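Local coordinates for cellulase (Uncultured bacterium, PDB 3WX5), which probably hydrolyses internal beta-1,4-glucosidic bonds of cellulose as a family 12 endoglucanase, at residues Leu104-Arg109 with Ala120-Trp125; Met143-Trp148 with Tyr180-Arg185; Ser163-Thr168 with Leu197-Asp202. All coordinates share one frame; numbering follows the deposited sequence.

Contact 1: Leu104-Arg109 with Ala120-Trp125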
loop_
_atom_site.group_PDB
_atom_site.type_symbol
_atom_site.label_atom_id
_atom_site.label_comp_id
_atom_site.label_asym_id
_atom_site.label_seq_id
_atom_site.Cartn_x
_atom_site.Cartn_y
_atom_site.Cartn_z
ATOM N N LEU A 104 -2.594 7.013 13.752
ATOM C CA LEU A 104 -2.211 6.923 12.354
ATOM C C LEU A 104 -3.438 6.880 11.480
ATOM O O LEU A 104 -4.258 5.970 11.594
ATOM C CB LEU A 104 -1.362 5.679 12.126
ATOM C CG LEU A 104 -0.902 5.510 10.674
ATOM C CD1 LEU A 104 -0.015 6.716 10.209
ATOM C CD2 LEU A 104 -0.152 4.150 10.494
ATOM N N GLN A 105 -3.586 7.883 10.622
ATOM C CA GLN A 105 -4.765 7.936 9.748
ATOM C C GLN A 105 -4.369 8.369 8.350
ATOM O O GLN A 105 -3.300 8.940 8.137
ATOM C CB GLN A 105 -5.829 8.891 10.299
ATOM C CG GLN A 105 -5.381 10.337 10.395
ATOM C CD GLN A 105 -6.486 11.241 10.952
ATOM O OE1 GLN A 105 -6.929 11.055 12.086
ATOM N NE2 GLN A 105 -7.027 12.117 10.102
ATOM N N SER A 106 -5.253 8.097 7.399
ATOM C CA SER A 106 -4.954 8.412 6.019
ATOM C C SER A 106 -6.210 8.702 5.202
ATOM O O SER A 106 -7.284 8.198 5.516
ATOM C CB SER A 106 -4.133 7.263 5.450
ATOM O OG SER A 106 -3.841 7.465 4.089
ATOM N N ASN A 107 -6.089 9.637 4.259
ATOM C CA ASN A 107 -7.054 9.819 3.181
ATOM C C ASN A 107 -6.567 9.239 1.852
ATOM O O ASN A 107 -5.377 9.312 1.539
ATOM C CB ASN A 107 -7.348 11.316 2.955
ATOM C CG ASN A 107 -7.711 12.055 4.222
ATOM O OD1 ASN A 107 -8.120 11.468 5.216
ATOM N ND2 ASN A 107 -7.547 13.379 4.188
ATOM N N TRP A 108 -7.503 8.800 1.007
ATOM C CA TRP A 108 -7.154 8.366 -0.346
ATOM C C TRP A 108 -8.422 8.324 -1.184
ATOM O O TRP A 108 -9.489 7.992 -0.681
ATOM C CB TRP A 108 -6.523 6.962 -0.323
ATOM C CG TRP A 108 -5.916 6.540 -1.658
ATOM C CD1 TRP A 108 -5.092 7.291 -2.475
ATOM C CD2 TRP A 108 -5.989 5.237 -2.260
ATOM N NE1 TRP A 108 -4.777 6.568 -3.614
ATOM C CE2 TRP A 108 -5.300 5.302 -3.496
ATOM C CE3 TRP A 108 -6.600 4.028 -1.888
ATOM C CZ2 TRP A 108 -5.108 4.175 -4.303
ATOM C CZ3 TRP A 108 -6.446 2.915 -2.722
ATOM C CH2 TRP A 108 -5.732 3.007 -3.928
ATOM N N ARG A 109 -8.288 8.584 -2.481
ATOM C CA ARG A 109 -9.404 8.410 -3.406
ATOM C C ARG A 109 -8.891 7.638 -4.617
ATOM O O ARG A 109 -7.812 7.916 -5.122
ATOM C CB ARG A 109 -9.947 9.765 -3.848
ATOM C CG ARG A 109 -11.130 9.673 -4.805
ATOM C CD ARG A 109 -11.807 11.050 -5.011
ATOM N NE ARG A 109 -10.993 11.933 -5.846
ATOM C CZ ARG A 109 -10.945 11.859 -7.176
ATOM N NH1 ARG A 109 -11.649 10.938 -7.820
ATOM N NH2 ARG A 109 -10.171 12.679 -7.861
ATOM N N ALA A 120 -7.194 -2.225 -5.233
ATOM C CA ALA A 120 -6.736 -0.921 -4.740
ATOM C C ALA A 120 -6.572 -1.094 -3.241
ATOM O O ALA A 120 -7.512 -1.517 -2.570
ATOM C CB ALA A 120 -7.811 0.168 -5.035
ATOM N N ALA A 121 -5.354 -0.890 -2.734
ATOM C CA ALA A 121 -5.001 -1.425 -1.425
ATOM C C ALA A 121 -3.862 -0.653 -0.780
ATOM O O ALA A 121 -2.886 -0.304 -1.445
ATOM C CB ALA A 121 -4.652 -2.913 -1.515
ATOM N N TYR A 122 -3.996 -0.396 0.518
ATOM C CA TYR A 122 -2.854 0.070 1.325
ATOM C C TYR A 122 -1.895 -1.122 1.503
ATOM O O TYR A 122 -2.325 -2.277 1.491
ATOM C CB TYR A 122 -3.365 0.510 2.691
ATOM C CG TYR A 122 -3.924 1.913 2.706
ATOM C CD1 TYR A 122 -5.236 2.174 2.305
ATOM C CD2 TYR A 122 -3.120 2.981 3.044
ATOM C CE1 TYR A 122 -5.736 3.464 2.326
ATOM C CE2 TYR A 122 -3.614 4.263 3.088
ATOM C CZ TYR A 122 -4.911 4.505 2.691
ATOM O OH TYR A 122 -5.419 5.791 2.717
ATOM N N ASP A 123 -0.631 -0.824 1.769
ATOM C CA ASP A 123 0.403 -1.835 2.007
ATOM C C ASP A 123 1.327 -1.200 3.042
ATOM O O ASP A 123 1.895 -0.140 2.774
ATOM C CB ASP A 123 1.158 -2.085 0.668
ATOM C CG ASP A 123 1.861 -3.429 0.638
ATOM O OD1 ASP A 123 1.501 -4.252 1.477
ATOM O OD2 ASP A 123 2.716 -3.691 -0.251
ATOM N N LEU A 124 1.340 -1.732 4.270
ATOM C CA LEU A 124 2.223 -1.187 5.310
ATOM C C LEU A 124 3.275 -2.233 5.654
ATOM O O LEU A 124 2.951 -3.416 5.813
ATOM C CB LEU A 124 1.413 -0.865 6.582
ATOM C CG LEU A 124 0.566 0.417 6.595
ATOM C CD1 LEU A 124 -0.552 0.350 5.583
ATOM C CD2 LEU A 124 -0.023 0.630 8.001
ATOM N N TRP A 125 4.500 -1.777 5.935
ATOM C CA TRP A 125 5.625 -2.695 6.054
ATOM C C TRP A 125 6.230 -2.515 7.449
ATOM O O TRP A 125 6.447 -1.385 7.895
ATOM C CB TRP A 125 6.695 -2.413 4.972
ATOM C CG TRP A 125 6.342 -2.944 3.613
ATOM C CD1 TRP A 125 5.949 -2.221 2.516
ATOM C CD2 TRP A 125 6.318 -4.322 3.215
ATOM N NE1 TRP A 125 5.720 -3.070 1.458
ATOM C CE2 TRP A 125 5.876 -4.364 1.876
ATOM C CE3 TRP A 125 6.648 -5.519 3.856
ATOM C CZ2 TRP A 125 5.825 -5.560 1.138
ATOM C CZ3 TRP A 125 6.542 -6.717 3.137
ATOM C CH2 TRP A 125 6.055 -6.728 1.815
#
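Y122 reaches across the interior from strand 117-127 and gives its phenol proton to S106 of strand 101-111, OH to OG 2.7 Å. The bond lies in the plane of the ring, at its edge. S106 OG also bonds the backbone carbonyl oxygen of S238, so this buried hydroxyl accepts from the tyrosine and donates to the main chain. Beside it the packing is close: Y122 OH lies 3.4 Å from W108 CB. With CG anti to the backbone N (chi1 -170°), W108 sends its indole toward strand 117-127, and its far corner, CH2, meets A120 CB at 3.7 Å. The same six-membered ring comes alongside the backbone of A121, with CZ3 4.0 Å from A121 N, while NE1 at the other end bonds S234 OG. Toward L104 the fit is looser. There the strand backbones lie farther apart, and the leucines L104 and L124 just meet through their CD2 methyls at 4.3 Å; I201 of helix 197-206 touches both. On the opposite face of strand 101-111, Q105 and N107 point away from the contact and are partly exposed, N107 OD1 bonding Q194 N. Two nearly antiparallel strand segments, their axes 9.9 Å apart at closest and their directions 153° apart, joined by side chains instead of backbone bonds, are typical of the face-to-face sheets of the family 12 beta-jelly-roll sandwich.

Contact 2: Met143-Trp148 with Tyr180-Arg185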
loop_
_atom_site.group_PDB
_atom_site.type_symbol
_atom_site.label_atom_id
_atom_site.label_comp_id
_atom_site.label_asym_id
_atom_site.label_seq_id
_atom_site.Cartn_x
_atom_site.Cartn_y
_atom_site.Cartn_z
ATOM N N MET A 143 -1.934 -5.308 4.589
ATOM C CA MET A 143 -2.658 -4.723 3.471
ATOM C C MET A 143 -4.094 -4.378 3.881
ATOM O O MET A 143 -4.712 -5.089 4.677
ATOM C CB MET A 143 -2.712 -5.692 2.280
ATOM C CG MET A 143 -1.365 -6.218 1.793
ATOM S SD MET A 143 -1.455 -6.675 0.019
ATOM C CE MET A 143 -1.409 -5.064 -0.820
ATOM N N ILE A 144 -4.664 -3.396 3.187
ATOM C CA ILE A 144 -6.065 -3.031 3.391
ATOM C C ILE A 144 -6.665 -2.849 2.020
ATOM O O ILE A 144 -6.321 -1.890 1.325
ATOM C CB ILE A 144 -6.210 -1.723 4.162
ATOM C CG1 ILE A 144 -5.540 -1.859 5.537
ATOM C CG2 ILE A 144 -7.711 -1.409 4.354
ATOM C CD1 ILE A 144 -5.394 -0.545 6.314
ATOM N N TRP A 145 -7.487 -3.817 1.606
ATOM C CA TRP A 145 -8.012 -3.852 0.240
ATOM C C TRP A 145 -9.359 -3.125 0.228
ATOM O O TRP A 145 -10.277 -3.505 0.952
ATOM C CB TRP A 145 -8.245 -5.302 -0.219
ATOM C CG TRP A 145 -6.991 -6.149 -0.468
ATOM C CD1 TRP A 145 -5.764 -6.039 0.154
ATOM C CD2 TRP A 145 -6.875 -7.237 -1.400
ATOM N NE1 TRP A 145 -4.886 -6.979 -0.374
ATOM C CE2 TRP A 145 -5.560 -7.753 -1.289
ATOM C CE3 TRP A 145 -7.778 -7.859 -2.284
ATOM C CZ2 TRP A 145 -5.096 -8.800 -2.095
ATOM C CZ3 TRP A 145 -7.331 -8.948 -3.060
ATOM C CH2 TRP A 145 -6.008 -9.415 -2.942
ATOM N N LEU A 146 -9.472 -2.098 -0.611
ATOM C CA LEU A 146 -10.663 -1.246 -0.654
ATOM C C LEU A 146 -11.547 -1.529 -1.861
ATOM O O LEU A 146 -12.764 -1.304 -1.824
ATOM C CB LEU A 146 -10.255 0.233 -0.676
ATOM C CG LEU A 146 -9.406 0.648 0.532
ATOM C CD1 LEU A 146 -8.914 2.063 0.328
ATOM C CD2 LEU A 146 -10.217 0.520 1.856
ATOM N N ASN A 147 -10.938 -2.036 -2.930
ATOM C CA ASN A 147 -11.653 -2.231 -4.195
ATOM C C ASN A 147 -10.796 -3.166 -5.081
ATOM O O ASN A 147 -9.643 -3.449 -4.765
ATOM C CB ASN A 147 -11.889 -0.859 -4.883
ATOM C CG ASN A 147 -13.183 -0.809 -5.692
ATOM O OD1 ASN A 147 -13.917 0.212 -5.700
ATOM N ND2 ASN A 147 -13.465 -1.889 -6.396
ATOM N N TRP A 148 -11.406 -3.770 -6.087
ATOM C CA TRP A 148 -10.719 -4.806 -6.879
ATOM C C TRP A 148 -11.615 -5.225 -8.036
ATOM O O TRP A 148 -12.783 -4.845 -8.091
ATOM C CB TRP A 148 -10.418 -6.044 -6.013
ATOM C CG TRP A 148 -11.674 -6.695 -5.488
ATOM C CD1 TRP A 148 -12.475 -7.608 -6.144
ATOM C CD2 TRP A 148 -12.278 -6.474 -4.214
ATOM N NE1 TRP A 148 -13.537 -7.968 -5.343
ATOM C CE2 TRP A 148 -13.456 -7.264 -4.165
ATOM C CE3 TRP A 148 -11.966 -5.649 -3.124
ATOM C CZ2 TRP A 148 -14.323 -7.240 -3.076
ATOM C CZ3 TRP A 148 -12.840 -5.611 -2.045
ATOM C CH2 TRP A 148 -14.018 -6.399 -2.040
ATOM N N TYR A 180 2.070 -11.958 6.565
ATOM C CA TYR A 180 1.215 -11.197 5.655
ATOM C C TYR A 180 -0.182 -11.160 6.235
ATOM O O TYR A 180 -0.766 -12.211 6.517
ATOM C CB TYR A 180 1.170 -11.900 4.307
ATOM C CG TYR A 180 0.117 -11.403 3.329
ATOM C CD1 TYR A 180 0.441 -10.462 2.358
ATOM C CD2 TYR A 180 -1.125 -12.031 3.247
ATOM C CE1 TYR A 180 -0.498 -10.041 1.389
ATOM C CE2 TYR A 180 -2.097 -11.624 2.268
ATOM C CZ TYR A 180 -1.755 -10.652 1.335
ATOM O OH TYR A 180 -2.633 -10.330 0.316
ATOM N N ILE A 181 -0.694 -9.963 6.483
ATOM C CA ILE A 181 -2.066 -9.817 6.959
ATOM C C ILE A 181 -2.828 -8.916 6.003
ATOM O O ILE A 181 -2.369 -7.826 5.676
ATOM C CB ILE A 181 -2.159 -9.171 8.374
ATOM C CG1 ILE A 181 -1.079 -9.731 9.328
ATOM C CG2 ILE A 181 -3.546 -9.462 8.955
ATOM C CD1 ILE A 181 0.168 -8.833 9.457
ATOM N N ALA A 182 -3.955 -9.395 5.481
ATOM C CA ALA A 182 -4.732 -8.542 4.570
ATOM C C ALA A 182 -6.134 -8.339 5.129
ATOM O O ALA A 182 -6.807 -9.308 5.524
ATOM C CB ALA A 182 -4.801 -9.166 3.199
ATOM N N TYR A 183 -6.597 -7.095 5.104
ATOM C CA TYR A 183 -7.979 -6.806 5.487
ATOM C C TYR A 183 -8.718 -6.439 4.223
ATOM O O TYR A 183 -8.438 -5.409 3.635
ATOM C CB TYR A 183 -8.045 -5.634 6.480
ATOM C CG TYR A 183 -7.368 -5.973 7.801
ATOM C CD1 TYR A 183 -5.985 -5.830 7.949
ATOM C CD2 TYR A 183 -8.100 -6.513 8.867
ATOM C CE1 TYR A 183 -5.343 -6.189 9.152
ATOM C CE2 TYR A 183 -7.471 -6.856 10.084
ATOM C CZ TYR A 183 -6.097 -6.685 10.212
ATOM O OH TYR A 183 -5.434 -7.125 11.345
ATOM N N ARG A 184 -9.682 -7.262 3.825
ATOM C CA ARG A 184 -10.420 -6.985 2.604
ATOM C C ARG A 184 -11.786 -6.445 3.000
ATOM O O ARG A 184 -12.574 -7.166 3.619
ATOM C CB ARG A 184 -10.589 -8.276 1.781
ATOM C CG ARG A 184 -11.221 -8.028 0.412
ATOM C CD ARG A 184 -11.554 -9.339 -0.334
ATOM N NE ARG A 184 -11.575 -9.056 -1.763
ATOM C CZ ARG A 184 -11.211 -9.921 -2.710
ATOM N NH1 ARG A 184 -10.913 -11.181 -2.383
ATOM N NH2 ARG A 184 -11.143 -9.519 -3.980
ATOM N N ARG A 185 -12.139 -5.256 2.520
ATOM C CA ARG A 185 -13.410 -4.637 2.959
ATOM C C ARG A 185 -14.550 -5.531 2.464
ATOM O O ARG A 185 -14.439 -6.112 1.377
ATOM C CB ARG A 185 -13.566 -3.237 2.362
ATOM C CG ARG A 185 -14.433 -2.317 3.224
ATOM C CD ARG A 185 -14.448 -0.913 2.615
ATOM N NE ARG A 185 -15.111 0.074 3.474
ATOM C CZ ARG A 185 -16.426 0.212 3.587
ATOM N NH1 ARG A 185 -17.253 -0.568 2.879
ATOM N NH2 ARG A 185 -16.912 1.208 4.333
#
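A parallel strand pair within the mixed sheet of the jelly roll sets M143, I144 and W145 beside A182, Y183 and R184. Four nearly straight backbone bonds join them: M143 N to I181 O, Y183 N to M143 O, W145 N to Y183 O and R185 N to W145 O. On the face bearing M143 and W145, M143 SD makes an oblique Met-aromatic contact with Y180 CE1 (3.8 Å) and accepts a weak bond from W145 NE1. Further along, R184 makes a cation-pi contact with W148, its CZ 3.9 Å from the centroid of the five-membered ring. The guanidinium stands steeply on the indole, planes 69° apart, with NH2 dipping over the ring face and also bonding V152 O. W145 CZ3 covers a face of the guanidinium, 4.0 Å from R184 CZ. An alanine in place of W148 would remove the indole under NH2 and would probably cost R184 its cation-pi partner, leaving W145 and V152 O to hold the guanidinium less firmly. Strand 140-149 is flanked on its other edge by strand 117-127, and strand 179-185 by strand 167-175, while F200 of helix 197-206 meets the ring of Y183 edge-to-face beside I144.

Contact 3: Ser163-Thr168 with Leu197-Asp202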
loop_
_atom_site.group_PDB
_atom_site.type_symbol
_atom_site.label_atom_id
_atom_site.label_comp_id
_atom_site.label_asym_id
_atom_site.label_seq_id
_atom_site.Cartn_x
_atom_site.Cartn_y
_atom_site.Cartn_z
ATOM N N SER A 163 -14.964 -5.886 12.721
ATOM C CA SER A 163 -15.354 -4.459 12.612
ATOM C C SER A 163 -14.179 -3.595 13.061
ATOM O O SER A 163 -13.724 -3.717 14.213
ATOM C CB SER A 163 -16.557 -4.141 13.494
ATOM O OG SER A 163 -16.920 -2.761 13.339
ATOM N N LEU A 164 -13.662 -2.787 12.139
ATOM C CA LEU A 164 -12.528 -1.879 12.431
ATOM C C LEU A 164 -12.702 -0.600 11.653
ATOM O O LEU A 164 -13.153 -0.625 10.511
ATOM C CB LEU A 164 -11.201 -2.522 12.008
ATOM C CG LEU A 164 -10.712 -3.765 12.768
ATOM C CD1 LEU A 164 -9.493 -4.384 12.017
ATOM C CD2 LEU A 164 -10.363 -3.394 14.238
ATOM N N ALA A 165 -12.415 0.522 12.304
ATOM C CA ALA A 165 -12.224 1.810 11.615
ATOM C C ALA A 165 -13.491 2.260 10.903
ATOM O O ALA A 165 -13.421 2.982 9.908
ATOM C CB ALA A 165 -11.047 1.726 10.601
ATOM N N GLY A 166 -14.640 1.747 11.344
ATOM C CA GLY A 166 -15.908 2.251 10.831
ATOM C C GLY A 166 -16.486 1.380 9.729
ATOM O O GLY A 166 -17.423 1.783 9.051
ATOM N N ALA A 167 -15.890 0.206 9.515
ATOM C CA ALA A 167 -16.350 -0.718 8.480
ATOM C C ALA A 167 -16.031 -2.140 8.885
ATOM O O ALA A 167 -15.559 -2.368 9.996
ATOM C CB ALA A 167 -15.697 -0.376 7.130
ATOM N N THR A 168 -16.408 -3.088 8.020
ATOM C CA THR A 168 -16.253 -4.513 8.252
ATOM C C THR A 168 -15.250 -5.082 7.244
ATOM O O THR A 168 -15.270 -4.685 6.063
ATOM C CB THR A 168 -17.659 -5.203 8.084
ATOM O OG1 THR A 168 -18.477 -4.732 9.171
ATOM C CG2 THR A 168 -17.543 -6.692 8.233
ATOM N N LEU A 197 -5.717 3.790 10.402
ATOM C CA LEU A 197 -4.782 2.697 10.101
ATOM C C LEU A 197 -4.326 1.981 11.398
ATOM O O LEU A 197 -4.006 0.791 11.359
ATOM C CB LEU A 197 -3.553 3.217 9.335
ATOM C CG LEU A 197 -3.871 3.894 7.987
ATOM C CD1 LEU A 197 -2.613 4.275 7.223
ATOM C CD2 LEU A 197 -4.794 2.983 7.136
ATOM N N LYS A 198 -4.236 2.709 12.512
ATOM C CA LYS A 198 -3.772 2.107 13.775
ATOM C C LYS A 198 -4.743 1.002 14.220
ATOM O O LYS A 198 -4.334 0.014 14.813
ATOM C CB LYS A 198 -3.678 3.190 14.866
ATOM C CG LYS A 198 -3.043 2.754 16.198
ATOM C CD LYS A 198 -1.613 2.271 15.995
ATOM C CE LYS A 198 -0.897 1.850 17.298
ATOM N NZ LYS A 198 -1.711 1.851 18.564
ATOM N N ALA A 199 -6.022 1.153 13.891
ATOM C CA ALA A 199 -7.005 0.107 14.281
ATOM C C ALA A 199 -6.583 -1.233 13.682
ATOM O O ALA A 199 -6.638 -2.274 14.361
ATOM C CB ALA A 199 -8.413 0.475 13.830
ATOM N N PHE A 200 -6.162 -1.227 12.411
ATOM C CA PHE A 200 -5.714 -2.474 11.768
ATOM C C PHE A 200 -4.447 -3.013 12.388
ATOM O O PHE A 200 -4.304 -4.216 12.595
ATOM C CB PHE A 200 -5.517 -2.266 10.250
ATOM C CG PHE A 200 -6.757 -1.811 9.545
ATOM C CD1 PHE A 200 -7.074 -0.460 9.480
ATOM C CD2 PHE A 200 -7.716 -2.748 9.123
ATOM C CE1 PHE A 200 -8.262 -0.006 8.925
ATOM C CE2 PHE A 200 -8.875 -2.307 8.490
ATOM C CZ PHE A 200 -9.156 -0.926 8.397
ATOM N N ILE A 201 -3.476 -2.127 12.590
ATOM C CA ILE A 201 -2.286 -2.499 13.282
ATOM C C ILE A 201 -2.547 -3.167 14.628
ATOM O O ILE A 201 -2.018 -4.251 14.898
ATOM C CB ILE A 201 -1.346 -1.284 13.474
ATOM C CG1 ILE A 201 -0.974 -0.721 12.095
ATOM C CG2 ILE A 201 -0.128 -1.728 14.248
ATOM C CD1 ILE A 201 -0.017 0.542 12.130
ATOM N N ASP A 202 -3.418 -2.570 15.446
ATOM C CA ASP A 202 -3.685 -3.099 16.784
ATOM C C ASP A 202 -4.416 -4.440 16.699
ATOM O O ASP A 202 -4.212 -5.302 17.545
ATOM C CB ASP A 202 -4.517 -2.102 17.622
ATOM C CG ASP A 202 -3.684 -0.926 18.151
ATOM O OD1 ASP A 202 -2.453 -0.900 17.917
ATOM O OD2 ASP A 202 -4.281 0.021 18.718
#
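L164, at the end of strand 157-164, makes the first touch with helix 197-206. Its CB lies over one face of the F200 ring, and CG sits anti to the carbonyl carbon (chi1 -67°), which carries the branched end over to the helix. There the two methyls part: CD1 meets the ring at F200 CD2, 3.8 Å away, while CD2 comes 3.9 Å from the carbonyl oxygen of A199 and 4.4 Å from A199 CB. A165 follows, with a positive phi of 63° that belongs to the type I' turn from L164 to A167. Its methyl reaches the far part of the same ring, A165 CB to F200 CE1 3.7 Å, and also faces the methyl of A199. G166 completes the bend at phi 98°, where a CB would press against the preceding carbonyl oxygen. A167 starts the return strand, and two backbone bonds close the hairpin: L164 N to A167 O at 2.9 Å and A167 N to L164 O at 3.0 Å. The carbonyl oxygen of L164 further accepts W169 NE1. F200 also meets W169 edge-to-face, so the hairpin tip helps wrap a ring already packed against that indole. On the helix, K198 NZ pairs with D202 OD1 at 2.9 Å, a bridge one turn long that bypasses the hairpin. No hydrogen bond or salt bridge crosses between the two segments; helix and tip are therefore matched by apolar shape, with their polar bonds made inside each partner or to its surroundings.

From the N terminus, contact 1 comes first: strands 101-111 and 117-127 follow each other in the chain but lie in different sheets, so it closes a short connection across the sandwich. Strand 140-149 then pairs with 117-127, A120 and L146 bonding through their backbones, and carries the chain into contact 2. Contacts 2 and 3 cross, their segments alternating as 143-148, 163-168, 180-185 and 197-202: the hairpin of contact 3 lies inside the loop closed by contact 2, and the helix follows after it. Helix 197-206 joins all three, with L197 touching both L104 and I144.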